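Local structure of DUF4595 domain-containing protein (Bacteroides vulgatus, 3TZG) at residues Lys33-Gly38 / Val42-Asp47; Ile49-Met54 / Phe187-Gly192; Cys82-Gly87 / Phe120-Gln125; Ala93-Val98 / Val181-Tyr186; Ile108-Arg113 / Asp177-Asp182. The protein is of unknown function but folds as an antiparallel, porin-like beta barrel with a short helix packed among its strands. All coordinates share one frame; numbering follows the deposited sequence.

Contact 1 of 5, residues Lys33-Gly38 / Val42-Asp47; sequences KIIKYG and VRYEGD
A beta hairpin of strands 34-37 and 40-45, neighbours in the antiparallel wall of this porin-like barrel, is joined here by K33, I34 and I35 on one arm and V42 and Y44 on the other. The short strand axes come within 5.9 Å and run at 153°, somewhat skewed from exactly antiparallel. Backbone pairing is carried by V42 N, which gives its hydrogen to I35 O at 3.1 Å. A side chain supplies the other bond: the Y44 hydroxyl donates to I34 O at 2.7 Å, lying in the carbonyl plane on a lone pair. Tyrosine suits the place because its rigid ring spans the gap between the arms and still ends in a donor. I34 O in turn sits at the ring's edge, in its plane. The side chain of I34 itself is buried, its CG2 methyl packing on V42 CG2 at 4.2 Å; beta-branched isoleucine and valine suit extended strands. I35 and K36 both face E27 of strand 23-28, forming a classic beta bulge on the hairpin's other flank. Its member I35 adds CG2 at the rim of the Y44 ring, 4.3 Å from CE1. K33 covers one face of that ring. Bends at chi3 (-84°) and chi4 (80°) fold its chain back; NZ is held chiefly by its salt bridge with D29 and makes an off-centre cation-pi contact with the ring. The CH-pi part is more squarely placed, with K33 CD 4.2 Å from the Y44 ring centroid and almost on the ring normal.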
# COMPACT_ATOMS: atom_id res chain seq x y z
N LYS A 33 4.42 18.49 -2.98
CA LYS A 33 4.98 17.28 -2.39
C LYS A 33 4.42 17.10 -0.98
O LYS A 33 4.29 18.09 -0.27
CB LYS A 33 6.52 17.34 -2.37
CG LYS A 33 7.12 17.33 -3.78
CD LYS A 33 8.66 17.15 -3.83
CE LYS A 33 9.46 18.42 -3.65
NZ LYS A 33 9.57 18.80 -2.23
N ILE A 34 4.03 15.86 -0.61
CA ILE A 34 3.46 15.58 0.73
C ILE A 34 4.59 15.71 1.73
O ILE A 34 5.68 15.17 1.50
CB ILE A 34 2.74 14.18 0.82
CG1 ILE A 34 1.91 14.07 2.14
CG2 ILE A 34 3.70 12.99 0.60
CD1 ILE A 34 0.98 12.90 2.26
N ILE A 35 4.37 16.47 2.80
CA ILE A 35 5.42 16.67 3.78
C ILE A 35 4.95 16.16 5.13
O ILE A 35 5.76 16.06 6.06
CB ILE A 35 5.94 18.13 3.83
CG1 ILE A 35 4.81 19.15 4.00
CG2 ILE A 35 6.78 18.43 2.58
CD1 ILE A 35 5.28 20.50 4.36
N LYS A 36 3.66 15.76 5.22
CA LYS A 36 3.07 15.20 6.44
C LYS A 36 1.79 14.39 6.13
O LYS A 36 0.92 14.91 5.43
CB LYS A 36 2.75 16.30 7.46
CG LYS A 36 3.39 15.98 8.81
CD LYS A 36 2.90 16.86 9.92
CE LYS A 36 3.39 16.35 11.24
NZ LYS A 36 2.94 17.20 12.37
N TYR A 37 1.69 13.15 6.65
CA TYR A 37 0.53 12.24 6.56
C TYR A 37 0.12 11.94 8.00
O TYR A 37 0.65 11.00 8.62
CB TYR A 37 0.85 10.97 5.73
CG TYR A 37 -0.32 10.01 5.55
CD1 TYR A 37 -0.57 8.99 6.46
CD2 TYR A 37 -1.14 10.09 4.43
CE1 TYR A 37 -1.64 8.13 6.30
CE2 TYR A 37 -2.21 9.22 4.25
CZ TYR A 37 -2.46 8.25 5.20
OH TYR A 37 -3.52 7.38 5.03
N GLY A 38 -0.73 12.80 8.55
CA GLY A 38 -1.08 12.75 9.96
C GLY A 38 0.09 13.33 10.73
O GLY A 38 0.54 14.43 10.40
N VAL A 42 7.29 13.36 5.90
CA VAL A 42 7.91 12.88 4.66
C VAL A 42 9.01 13.90 4.28
O VAL A 42 8.68 15.06 3.97
CB VAL A 42 6.85 12.68 3.54
CG1 VAL A 42 7.51 12.26 2.22
CG2 VAL A 42 5.78 11.67 3.95
N ARG A 43 10.30 13.50 4.34
CA ARG A 43 11.42 14.39 4.00
C ARG A 43 12.03 14.02 2.66
O ARG A 43 12.06 12.85 2.30
CB ARG A 43 12.51 14.37 5.07
CG ARG A 43 12.07 14.82 6.45
CD ARG A 43 13.15 14.52 7.48
NE ARG A 43 12.59 14.52 8.84
CZ ARG A 43 12.08 13.46 9.45
NH1 ARG A 43 12.08 12.27 8.85
NH2 ARG A 43 11.58 13.57 10.68
N TYR A 44 12.55 15.02 1.92
CA TYR A 44 13.19 14.81 0.61
C TYR A 44 14.61 15.39 0.63
O TYR A 44 14.79 16.61 0.71
CB TYR A 44 12.36 15.43 -0.53
CG TYR A 44 10.90 15.04 -0.54
CD1 TYR A 44 9.96 15.73 0.22
CD2 TYR A 44 10.44 14.02 -1.37
CE1 TYR A 44 8.62 15.39 0.20
CE2 TYR A 44 9.09 13.68 -1.41
CZ TYR A 44 8.18 14.37 -0.62
OH TYR A 44 6.85 14.04 -0.63
N GLU A 45 15.60 14.49 0.59
CA GLU A 45 17.02 14.82 0.63
C GLU A 45 17.73 14.09 -0.50
O GLU A 45 17.93 12.88 -0.42
CB GLU A 45 17.62 14.45 2.00
N GLY A 46 18.07 14.84 -1.55
CA GLY A 46 18.77 14.36 -2.74
C GLY A 46 17.97 13.31 -3.48
O GLY A 46 16.83 13.57 -3.88
N ASP A 47 18.54 12.10 -3.57
CA ASP A 47 17.95 10.91 -4.18
C ASP A 47 17.15 10.06 -3.16
O ASP A 47 16.73 8.95 -3.50
CB ASP A 47 19.05 10.05 -4.83
CG ASP A 47 19.55 10.61 -6.15
OD1 ASP A 47 18.75 10.66 -7.12
OD2 ASP A 47 20.76 10.94 -6.24

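Contact 2 of 5, residues Ile49-Met54 / Phe187-Gly192; sequences ITIGQM and FLLNLG
I51 and L189 point their side chains at one another and meet tip to tip, methyl against methyl, with I51 CD1 3.8 Å from L189 CD1. The second pair is set differently: I49 and L191 pass at a slant, and it is the CD2 branch of L191 that lies 3.8 Å from I49 CD1. In both isoleucines CG1 is anti to the carbonyl carbon (chi1 -54° in I49) and the chain is extended beyond it, which carries the terminal methyl off the strand toward its leucine. This reach is needed, because the nearest CA atoms, those of I49 and L191, are 9.6 Å apart. L189 and L191 follow the end of helix 181-188, on either side of N190 in the sequence, which takes a positive phi in a Schellman motif, its N bonded to F187 O at 3.0 Å. That turn lets the chain leave the helix while both leucines face strand 48-51 of the barrel wall. Isoleucine suits the strand through its beta branch, and leucine gives the turn a flexible apolar arm. Neighbours widen the apolar patch: V42 touches both isoleucines, F185 packs on I51, and F68 and Y186 lie against L191.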
# COMPACT_ATOMS: atom_id res chain seq x y z
N ILE A 49 13.93 9.68 -0.02
CA ILE A 49 12.65 10.02 0.57
C ILE A 49 12.60 9.28 1.88
O ILE A 49 12.80 8.06 1.89
CB ILE A 49 11.42 9.73 -0.35
CG1 ILE A 49 11.57 10.40 -1.73
CG2 ILE A 49 10.10 10.14 0.35
CD1 ILE A 49 10.54 10.01 -2.73
N THR A 50 12.42 9.99 3.00
CA THR A 50 12.37 9.36 4.31
C THR A 50 11.05 9.66 4.92
O THR A 50 10.68 10.84 5.01
CB THR A 50 13.54 9.80 5.22
OG1 THR A 50 14.78 9.49 4.59
CG2 THR A 50 13.50 9.12 6.60
N ILE A 51 10.33 8.60 5.32
CA ILE A 51 9.02 8.71 5.97
C ILE A 51 9.19 8.32 7.46
O ILE A 51 9.69 7.23 7.74
CB ILE A 51 7.98 7.85 5.21
CG1 ILE A 51 7.69 8.48 3.81
CG2 ILE A 51 6.70 7.72 6.03
CD1 ILE A 51 6.97 7.62 2.77
N GLY A 52 8.84 9.23 8.39
CA GLY A 52 8.96 9.06 9.84
C GLY A 52 8.14 7.95 10.49
O GLY A 52 7.80 6.95 9.84
N GLN A 53 7.79 8.13 11.81
CA GLN A 53 7.04 7.16 12.66
C GLN A 53 5.55 6.98 12.23
O GLN A 53 4.87 7.97 11.94
CB GLN A 53 7.10 7.62 14.14
CG GLN A 53 6.41 6.70 15.18
CD GLN A 53 7.16 5.42 15.52
OE1 GLN A 53 8.37 5.42 15.78
NE2 GLN A 53 6.42 4.32 15.66
N MSE A 54 5.05 5.71 12.27
CA MSE A 54 3.65 5.30 12.01
C MSE A 54 3.23 4.23 13.06
O MSE A 54 4.11 3.62 13.66
CB MSE A 54 3.47 4.78 10.56
CG MSE A 54 2.02 4.38 10.21
SE MSE A 54 0.73 5.83 9.78
CE MSE A 54 0.23 6.52 11.60
N PHE A 187 3.07 2.84 -2.94
CA PHE A 187 1.99 2.92 -3.92
C PHE A 187 1.26 4.26 -3.83
O PHE A 187 1.05 4.88 -4.88
CB PHE A 187 0.98 1.76 -3.77
CG PHE A 187 1.56 0.46 -4.28
CD1 PHE A 187 1.79 0.26 -5.63
CD2 PHE A 187 1.92 -0.55 -3.40
CE1 PHE A 187 2.38 -0.91 -6.10
CE2 PHE A 187 2.51 -1.74 -3.88
CZ PHE A 187 2.73 -1.90 -5.22
N LEU A 188 0.90 4.72 -2.60
CA LEU A 188 0.16 5.99 -2.37
C LEU A 188 0.88 7.21 -2.97
O LEU A 188 0.21 8.08 -3.51
CB LEU A 188 -0.05 6.23 -0.86
CG LEU A 188 -0.90 7.44 -0.44
CD1 LEU A 188 -2.38 7.12 -0.49
CD2 LEU A 188 -0.54 7.89 0.97
N LEU A 189 2.23 7.25 -2.90
CA LEU A 189 3.04 8.38 -3.38
C LEU A 189 3.56 8.12 -4.80
O LEU A 189 4.33 8.94 -5.33
CB LEU A 189 4.22 8.66 -2.42
CG LEU A 189 3.94 8.75 -0.90
CD1 LEU A 189 5.15 9.24 -0.16
CD2 LEU A 189 2.74 9.65 -0.57
N ASN A 190 3.13 6.99 -5.43
CA ASN A 190 3.47 6.56 -6.79
C ASN A 190 5.01 6.55 -7.02
O ASN A 190 5.51 7.07 -8.04
CB ASN A 190 2.78 7.45 -7.86
CG ASN A 190 2.73 6.82 -9.23
OD1 ASN A 190 2.56 5.60 -9.39
ND2 ASN A 190 2.86 7.64 -10.27
N LEU A 191 5.76 5.92 -6.08
CA LEU A 191 7.21 5.88 -6.18
C LEU A 191 7.65 4.89 -7.29
O LEU A 191 8.80 4.95 -7.75
CB LEU A 191 7.87 5.52 -4.84
CG LEU A 191 7.51 6.37 -3.61
CD1 LEU A 191 8.37 6.00 -2.42
CD2 LEU A 191 7.67 7.86 -3.88
N GLY A 192 6.71 4.05 -7.75
CA GLY A 192 6.96 3.11 -8.84
C GLY A 192 6.74 3.77 -10.20
O GLY A 192 6.99 3.15 -11.24

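Contact 3 of 5, residues Cys82-Gly87 / Phe120-Gln125; sequences CMLKVG and FLKKVQ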
# COMPACT_ATOMS: atom_id res chain seq x y z
N CYS A 82 10.66 -1.63 11.64
CA CYS A 82 9.27 -1.91 11.97
C CYS A 82 9.15 -2.96 13.05
O CYS A 82 10.13 -3.60 13.41
CB CYS A 82 8.54 -2.35 10.71
SG CYS A 82 9.19 -3.87 9.98
N MSE A 83 7.93 -3.15 13.53
CA MSE A 83 7.55 -4.19 14.47
C MSE A 83 6.98 -5.30 13.66
O MSE A 83 6.20 -5.03 12.75
CB MSE A 83 6.55 -3.66 15.50
CG MSE A 83 7.07 -2.47 16.30
SE MSE A 83 8.73 -2.85 17.31
CE MSE A 83 8.19 -4.50 18.32
N LEU A 84 7.41 -6.53 13.87
CA LEU A 84 6.90 -7.63 13.07
C LEU A 84 6.33 -8.71 13.96
O LEU A 84 7.04 -9.24 14.82
CB LEU A 84 8.01 -8.20 12.14
CG LEU A 84 7.58 -9.27 11.12
CD1 LEU A 84 6.99 -8.63 9.91
CD2 LEU A 84 8.74 -10.09 10.69
N LYS A 85 5.05 -9.05 13.75
CA LYS A 85 4.40 -10.14 14.48
C LYS A 85 4.77 -11.42 13.77
O LYS A 85 4.37 -11.60 12.62
CB LYS A 85 2.87 -9.93 14.59
N VAL A 86 5.62 -12.27 14.40
CA VAL A 86 6.03 -13.51 13.75
C VAL A 86 5.07 -14.59 14.31
O VAL A 86 3.94 -14.69 13.81
CB VAL A 86 7.55 -13.87 13.87
CG1 VAL A 86 7.90 -15.08 13.00
CG2 VAL A 86 8.42 -12.69 13.44
N GLY A 87 5.48 -15.34 15.33
CA GLY A 87 4.61 -16.37 15.89
C GLY A 87 3.54 -15.77 16.77
O GLY A 87 2.56 -15.20 16.28
N PHE A 120 17.20 -14.04 10.87
CA PHE A 120 16.25 -14.00 9.77
C PHE A 120 14.84 -14.33 10.29
O PHE A 120 14.65 -15.34 10.98
CB PHE A 120 16.66 -14.98 8.66
CG PHE A 120 15.65 -15.04 7.54
CD1 PHE A 120 15.60 -14.04 6.57
CD2 PHE A 120 14.73 -16.08 7.47
CE1 PHE A 120 14.64 -14.08 5.56
CE2 PHE A 120 13.78 -16.12 6.46
CZ PHE A 120 13.74 -15.13 5.50
N LEU A 121 13.86 -13.51 9.92
CA LEU A 121 12.50 -13.69 10.42
C LEU A 121 11.48 -14.02 9.32
O LEU A 121 10.56 -14.81 9.59
CB LEU A 121 12.03 -12.39 11.12
CG LEU A 121 12.83 -11.89 12.33
CD1 LEU A 121 12.48 -10.46 12.64
CD2 LEU A 121 12.58 -12.73 13.53
N LYS A 122 11.59 -13.35 8.15
CA LYS A 122 10.59 -13.45 7.08
C LYS A 122 11.10 -12.95 5.72
O LYS A 122 11.85 -11.97 5.64
CB LYS A 122 9.39 -12.58 7.49
CG LYS A 122 8.07 -12.91 6.87
CD LYS A 122 7.01 -11.94 7.42
CE LYS A 122 5.70 -11.93 6.66
NZ LYS A 122 5.01 -13.24 6.67
N LYS A 123 10.64 -13.62 4.65
CA LYS A 123 10.88 -13.23 3.25
C LYS A 123 9.53 -13.06 2.57
O LYS A 123 8.66 -13.92 2.71
CB LYS A 123 11.76 -14.26 2.52
CG LYS A 123 12.38 -13.74 1.24
CD LYS A 123 13.16 -14.81 0.53
CE LYS A 123 13.84 -14.23 -0.70
NZ LYS A 123 14.52 -15.27 -1.54
N VAL A 124 9.31 -11.92 1.91
CA VAL A 124 8.07 -11.65 1.16
C VAL A 124 8.45 -11.31 -0.28
O VAL A 124 9.36 -10.50 -0.50
CB VAL A 124 7.20 -10.56 1.79
CG1 VAL A 124 5.85 -10.48 1.08
CG2 VAL A 124 7.00 -10.79 3.30
N GLN A 125 7.82 -11.99 -1.25
CA GLN A 125 8.09 -11.80 -2.68
C GLN A 125 6.79 -11.50 -3.41
O GLN A 125 5.90 -12.34 -3.45
CB GLN A 125 8.78 -13.04 -3.27
CG GLN A 125 10.10 -13.39 -2.60
CD GLN A 125 10.64 -14.66 -3.15
OE1 GLN A 125 11.53 -14.65 -4.00
NE2 GLN A 125 10.12 -15.79 -2.69
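The backbones of 82-87 and 120-125 keep well apart, the nearest CA atoms being those of V86 and L121 at 7.3 Å, and no hydrogen bond joins them. They belong to strands 74-85 and 120-130, between which strands 90-102 and 105-114 intervene in the barrel wall, so this is packing between strands that are not neighbours. A classic beta bulge probably helps to present the side chains. L121 and K122 both face Y112 of strand 105-114, and in such a bulge two consecutive side chains are brought to the same side; here both turn toward 82-87. L84 meets both. With CG anti to the backbone N (chi1 -173°), it sends CD2 out to L121 CB at 4.0 Å, the two leucines sliding past each other in opposite directions. The same methyl lies 4.1 Å from K122 CB, and farther along the lysine K122 CD also approaches L84 CD1 at 4.1 Å, the chains meeting at a slant. V86 adds a smaller touch, its CG2 4.2 Å from L121 CD2, with the side chains nearly at right angles. Leucine suits the place of L84 because its forked end can meet two neighbours at once. Lysine suits that of K122 because its long methylene chain is apolar until the end, where NZ leaves the patch for a salt bridge with E145 of strand 136-145. The chemistry is thus wholly that of dispersion and the exclusion of water: with no polar bond to fix direction, the fit probably depends on the shapes of the side chains and on the bulge that presents them together.

Contact 4 of 5, residues Ala93-Val98 / Val181-Tyr186; sequences ADKQTV and VDSFFY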
# COMPACT_ATOMS: atom_id res chain seq x y z
N ALA A 93 12.18 -5.43 13.98
CA ALA A 93 12.82 -5.94 12.79
C ALA A 93 13.37 -4.84 11.88
O ALA A 93 12.97 -3.69 11.96
CB ALA A 93 11.81 -6.77 12.01
N ASP A 94 14.33 -5.24 11.02
CA ASP A 94 14.90 -4.45 9.95
C ASP A 94 14.47 -5.07 8.64
O ASP A 94 14.65 -6.28 8.44
CB ASP A 94 16.42 -4.29 10.06
CG ASP A 94 16.78 -2.90 10.56
OD1 ASP A 94 16.42 -1.89 9.87
OD2 ASP A 94 17.39 -2.80 11.65
N LYS A 95 13.82 -4.25 7.79
CA LYS A 95 13.31 -4.66 6.49
C LYS A 95 14.16 -4.08 5.36
O LYS A 95 14.36 -2.87 5.28
CB LYS A 95 11.85 -4.23 6.33
CG LYS A 95 11.17 -4.79 5.09
CD LYS A 95 9.79 -4.18 4.95
CE LYS A 95 9.03 -4.66 3.76
NZ LYS A 95 7.65 -4.14 3.74
N GLN A 96 14.65 -4.96 4.49
CA GLN A 96 15.42 -4.60 3.31
C GLN A 96 14.64 -4.97 2.05
O GLN A 96 14.34 -6.15 1.82
CB GLN A 96 16.78 -5.27 3.32
CG GLN A 96 17.78 -4.57 4.16
CD GLN A 96 19.09 -5.31 4.25
OE1 GLN A 96 19.24 -6.45 3.82
NE2 GLN A 96 20.07 -4.67 4.84
N THR A 97 14.31 -3.98 1.25
CA THR A 97 13.50 -4.22 0.07
C THR A 97 14.17 -3.68 -1.19
O THR A 97 14.87 -2.65 -1.14
CB THR A 97 12.12 -3.57 0.27
OG1 THR A 97 11.50 -4.22 1.38
CG2 THR A 97 11.21 -3.71 -0.94
N VAL A 98 13.91 -4.36 -2.33
CA VAL A 98 14.35 -3.98 -3.66
C VAL A 98 13.12 -4.01 -4.59
O VAL A 98 12.26 -4.89 -4.48
CB VAL A 98 15.53 -4.82 -4.22
CG1 VAL A 98 16.82 -4.49 -3.48
CG2 VAL A 98 15.25 -6.33 -4.19
N VAL A 181 3.44 -1.04 5.81
CA VAL A 181 3.08 0.39 5.72
C VAL A 181 4.07 1.11 4.74
O VAL A 181 3.68 2.08 4.06
CB VAL A 181 3.02 1.04 7.13
CG1 VAL A 181 2.88 2.55 7.07
CG2 VAL A 181 1.85 0.47 7.92
N ASP A 182 5.30 0.58 4.59
CA ASP A 182 6.25 1.15 3.64
C ASP A 182 5.75 0.91 2.20
O ASP A 182 5.84 1.81 1.37
CB ASP A 182 7.66 0.58 3.85
CG ASP A 182 7.77 -0.92 3.84
OD1 ASP A 182 7.09 -1.56 4.69
OD2 ASP A 182 8.59 -1.46 3.06
N SER A 183 5.14 -0.26 1.94
CA SER A 183 4.57 -0.56 0.62
C SER A 183 3.33 0.31 0.38
O SER A 183 3.11 0.77 -0.75
CB SER A 183 4.25 -2.04 0.47
OG SER A 183 5.40 -2.83 0.18
N PHE A 184 2.55 0.59 1.46
CA PHE A 184 1.39 1.47 1.38
C PHE A 184 1.84 2.82 0.79
O PHE A 184 1.32 3.23 -0.25
CB PHE A 184 0.73 1.65 2.75
CG PHE A 184 -0.26 2.79 2.79
CD1 PHE A 184 -1.54 2.64 2.28
CD2 PHE A 184 0.11 4.03 3.33
CE1 PHE A 184 -2.44 3.70 2.33
CE2 PHE A 184 -0.80 5.09 3.36
CZ PHE A 184 -2.07 4.91 2.88
N PHE A 185 2.85 3.46 1.43
CA PHE A 185 3.40 4.74 1.00
C PHE A 185 4.05 4.65 -0.40
O PHE A 185 3.87 5.57 -1.21
CB PHE A 185 4.39 5.27 2.02
CG PHE A 185 3.68 5.84 3.22
CD1 PHE A 185 2.80 6.91 3.09
CD2 PHE A 185 3.88 5.29 4.49
CE1 PHE A 185 2.11 7.40 4.21
CE2 PHE A 185 3.20 5.80 5.60
CZ PHE A 185 2.32 6.85 5.45
N TYR A 186 4.72 3.52 -0.69
CA TYR A 186 5.32 3.30 -2.00
C TYR A 186 4.28 3.44 -3.11
O TYR A 186 4.57 4.08 -4.11
CB TYR A 186 5.98 1.91 -2.07
CG TYR A 186 6.40 1.49 -3.46
CD1 TYR A 186 7.63 1.87 -3.98
CD2 TYR A 186 5.57 0.70 -4.25
CE1 TYR A 186 8.04 1.44 -5.25
CE2 TYR A 186 5.96 0.27 -5.52
CZ TYR A 186 7.20 0.64 -6.01
OH TYR A 186 7.58 0.23 -7.25
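K95 and D182 make the close part of this contact, a salt bridge between two buried side chains. K95 NZ stands 2.8 Å from D182 OD1, on the syn lone pair of that oxygen, and a weak second bond reaches D182 OD2 at 2.9 Å. The lysine chain is extended throughout, which carries its ammonium across most of the gap to the carboxylate, while the aspartate comes from the opposite direction. Length is what the place asks for, since the axes of strand 93-98 and helix 181-186 are 11.5 Å apart at their closest, at an angle of 36°. The bond thus ties the barrel wall to the first turn of helix 181-188, whose N-terminal end would probably favour the negative charge of D182 as well. With an alanine here, the buried carboxylate of D182 would probably lose its counter-charge, and a gap would open between strand and helix. The rest is loose. T97 OG1 lies 4.3 Å from D182 OD2, too far to bond, and hydrogen-bonds instead with S110 OG of the adjoining strand. S183 OG is 4.4 Å from K95 NZ and turns back to D179 O, in the loop that leads into the helix. K95 NZ has further, weak partners in Y112 OH and, as a long ion pair, D179 OD2.

Contact 5 of 5, residues Ile108-Arg113 / Asp177-Asp182; sequences INSDYR and DYDGVD
Y112 of strand 105-114 and D179, in the loop leading into helix 181-188, fasten that loop to the barrel wall. Along this loop D177 comes first, held by its backbone to the hydroxyls of Y157 and Y128. Y178 follows with its ring led away from strand 108-113, to lie against S183 and F184. D179 then turns toward the strand: its first torsion swings the carboxylate over to the wall, where OD2 accepts the hydrogen of Y112 OH at 2.9 Å. The bond comes in on the syn side, 29° out of the carboxylate plane, and the ring and carboxylate are turned 77° apart. Tyrosine suits the strand because its hydroxyl is carried far enough inward to reach the loop. A phenylalanine in its place is likely to deprive D179 OD2 of this hydrogen bond, take a weak partner from K95 NZ, and leave the carboxylate freer to turn. G180, the N-cap residue, has a phi of 88°; a CB there would be jammed against the carbonyl O of D179, so glycine is called for. V181 and D182 then begin the helix. On the strand side, S110 OG, 4.3 Å from D179 OD2, is hydrogen-bonded instead to T97 OG1.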
# COMPACT_ATOMS: atom_id res chain seq x y z
N ILE A 108 8.60 -6.97 -6.07
CA ILE A 108 8.97 -6.42 -4.76
C ILE A 108 9.50 -7.59 -3.93
O ILE A 108 8.81 -8.59 -3.74
CB ILE A 108 7.79 -5.65 -4.08
CG1 ILE A 108 7.25 -4.53 -5.01
CG2 ILE A 108 8.22 -5.10 -2.73
CD1 ILE A 108 6.11 -3.73 -4.51
N ASN A 109 10.74 -7.49 -3.48
CA ASN A 109 11.33 -8.55 -2.66
C ASN A 109 11.85 -7.95 -1.38
O ASN A 109 12.66 -7.02 -1.43
CB ASN A 109 12.44 -9.30 -3.40
CG ASN A 109 11.97 -9.88 -4.72
OD1 ASN A 109 11.39 -10.96 -4.77
ND2 ASN A 109 12.16 -9.14 -5.82
N SER A 110 11.32 -8.44 -0.22
CA SER A 110 11.68 -7.96 1.12
C SER A 110 12.25 -9.04 2.01
O SER A 110 11.79 -10.19 1.99
CB SER A 110 10.47 -7.38 1.82
OG SER A 110 9.96 -6.24 1.13
N ASP A 111 13.24 -8.66 2.80
CA ASP A 111 13.85 -9.53 3.79
C ASP A 111 13.79 -8.86 5.12
O ASP A 111 14.17 -7.69 5.26
CB ASP A 111 15.29 -9.92 3.44
CG ASP A 111 15.31 -11.09 2.51
OD1 ASP A 111 15.06 -12.21 2.98
OD2 ASP A 111 15.52 -10.88 1.29
N TYR A 112 13.21 -9.59 6.09
CA TYR A 112 13.04 -9.18 7.46
C TYR A 112 14.01 -9.88 8.37
O TYR A 112 14.01 -11.11 8.42
CB TYR A 112 11.62 -9.49 7.91
CG TYR A 112 10.54 -8.63 7.31
CD1 TYR A 112 10.13 -7.45 7.94
CD2 TYR A 112 9.81 -9.06 6.21
CE1 TYR A 112 9.06 -6.70 7.45
CE2 TYR A 112 8.73 -8.32 5.72
CZ TYR A 112 8.37 -7.14 6.34
OH TYR A 112 7.31 -6.40 5.86
N ARG A 113 14.83 -9.11 9.09
CA ARG A 113 15.80 -9.58 10.09
C ARG A 113 15.58 -8.84 11.43
O ARG A 113 15.20 -7.68 11.43
CB ARG A 113 17.23 -9.37 9.61
CG ARG A 113 17.79 -10.37 8.60
CD ARG A 113 19.00 -9.69 8.02
NE ARG A 113 19.68 -10.33 6.91
CZ ARG A 113 20.89 -9.96 6.49
NH1 ARG A 113 21.55 -9.00 7.12
NH2 ARG A 113 21.46 -10.57 5.47
N ASP A 177 -3.23 -5.04 -2.55
CA ASP A 177 -2.45 -6.02 -1.80
C ASP A 177 -1.01 -5.64 -1.72
O ASP A 177 -0.35 -5.62 -2.75
CB ASP A 177 -2.58 -7.37 -2.52
CG ASP A 177 -2.63 -8.59 -1.64
OD1 ASP A 177 -3.75 -8.95 -1.20
OD2 ASP A 177 -1.57 -9.21 -1.43
N TYR A 178 -0.49 -5.36 -0.53
CA TYR A 178 0.92 -5.00 -0.31
C TYR A 178 1.41 -5.54 1.06
O TYR A 178 0.60 -5.91 1.92
CB TYR A 178 1.15 -3.47 -0.43
CG TYR A 178 0.29 -2.68 0.51
CD1 TYR A 178 0.63 -2.55 1.86
CD2 TYR A 178 -0.90 -2.10 0.09
CE1 TYR A 178 -0.22 -1.92 2.76
CE2 TYR A 178 -1.72 -1.41 0.97
CZ TYR A 178 -1.38 -1.32 2.31
OH TYR A 178 -2.18 -0.65 3.20
N ASP A 179 2.73 -5.59 1.25
CA ASP A 179 3.27 -6.06 2.51
C ASP A 179 3.91 -4.88 3.28
O ASP A 179 4.95 -4.35 2.88
CB ASP A 179 4.28 -7.20 2.25
CG ASP A 179 5.19 -7.50 3.41
OD1 ASP A 179 4.68 -7.89 4.50
OD2 ASP A 179 6.43 -7.27 3.27
N GLY A 180 3.24 -4.44 4.35
CA GLY A 180 3.74 -3.36 5.20
C GLY A 180 3.38 -1.94 4.81
O GLY A 180 3.10 -1.65 3.64
N VAL A 181 3.44 -1.04 5.81
CA VAL A 181 3.08 0.39 5.72
C VAL A 181 4.07 1.11 4.74
O VAL A 181 3.68 2.08 4.06
CB VAL A 181 3.02 1.04 7.13
CG1 VAL A 181 2.88 2.55 7.07
CG2 VAL A 181 1.85 0.47 7.92
N ASP A 182 5.30 0.58 4.59
CA ASP A 182 6.25 1.15 3.64
C ASP A 182 5.75 0.91 2.20
O ASP A 182 5.84 1.81 1.37
CB ASP A 182 7.66 0.58 3.85
CG ASP A 182 7.77 -0.92 3.84
OD1 ASP A 182 7.09 -1.56 4.69
OD2 ASP A 182 8.59 -1.46 3.06

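How the contacts relate
From the N terminus, contact 1 closes first and locally, a hairpin with three residues between its segments. Contact 2 begins just after it, on the next strand, and returns only after 132 residues, at the end of helix 181-188; contacts 3, 4 and 5 all fall within that span. Contact 3 joins 82-87 to 120-125 and crosses contacts 4 and 5, whose first segments, 93-98 and 108-113, lie on the two strands in between. Those two finish on the same piece of chain, sharing V181 and D182. Together contacts 2, 4 and 5 secure both ends of the helix to the barrel wall, while contacts 1 and 3 link wall strands to each other.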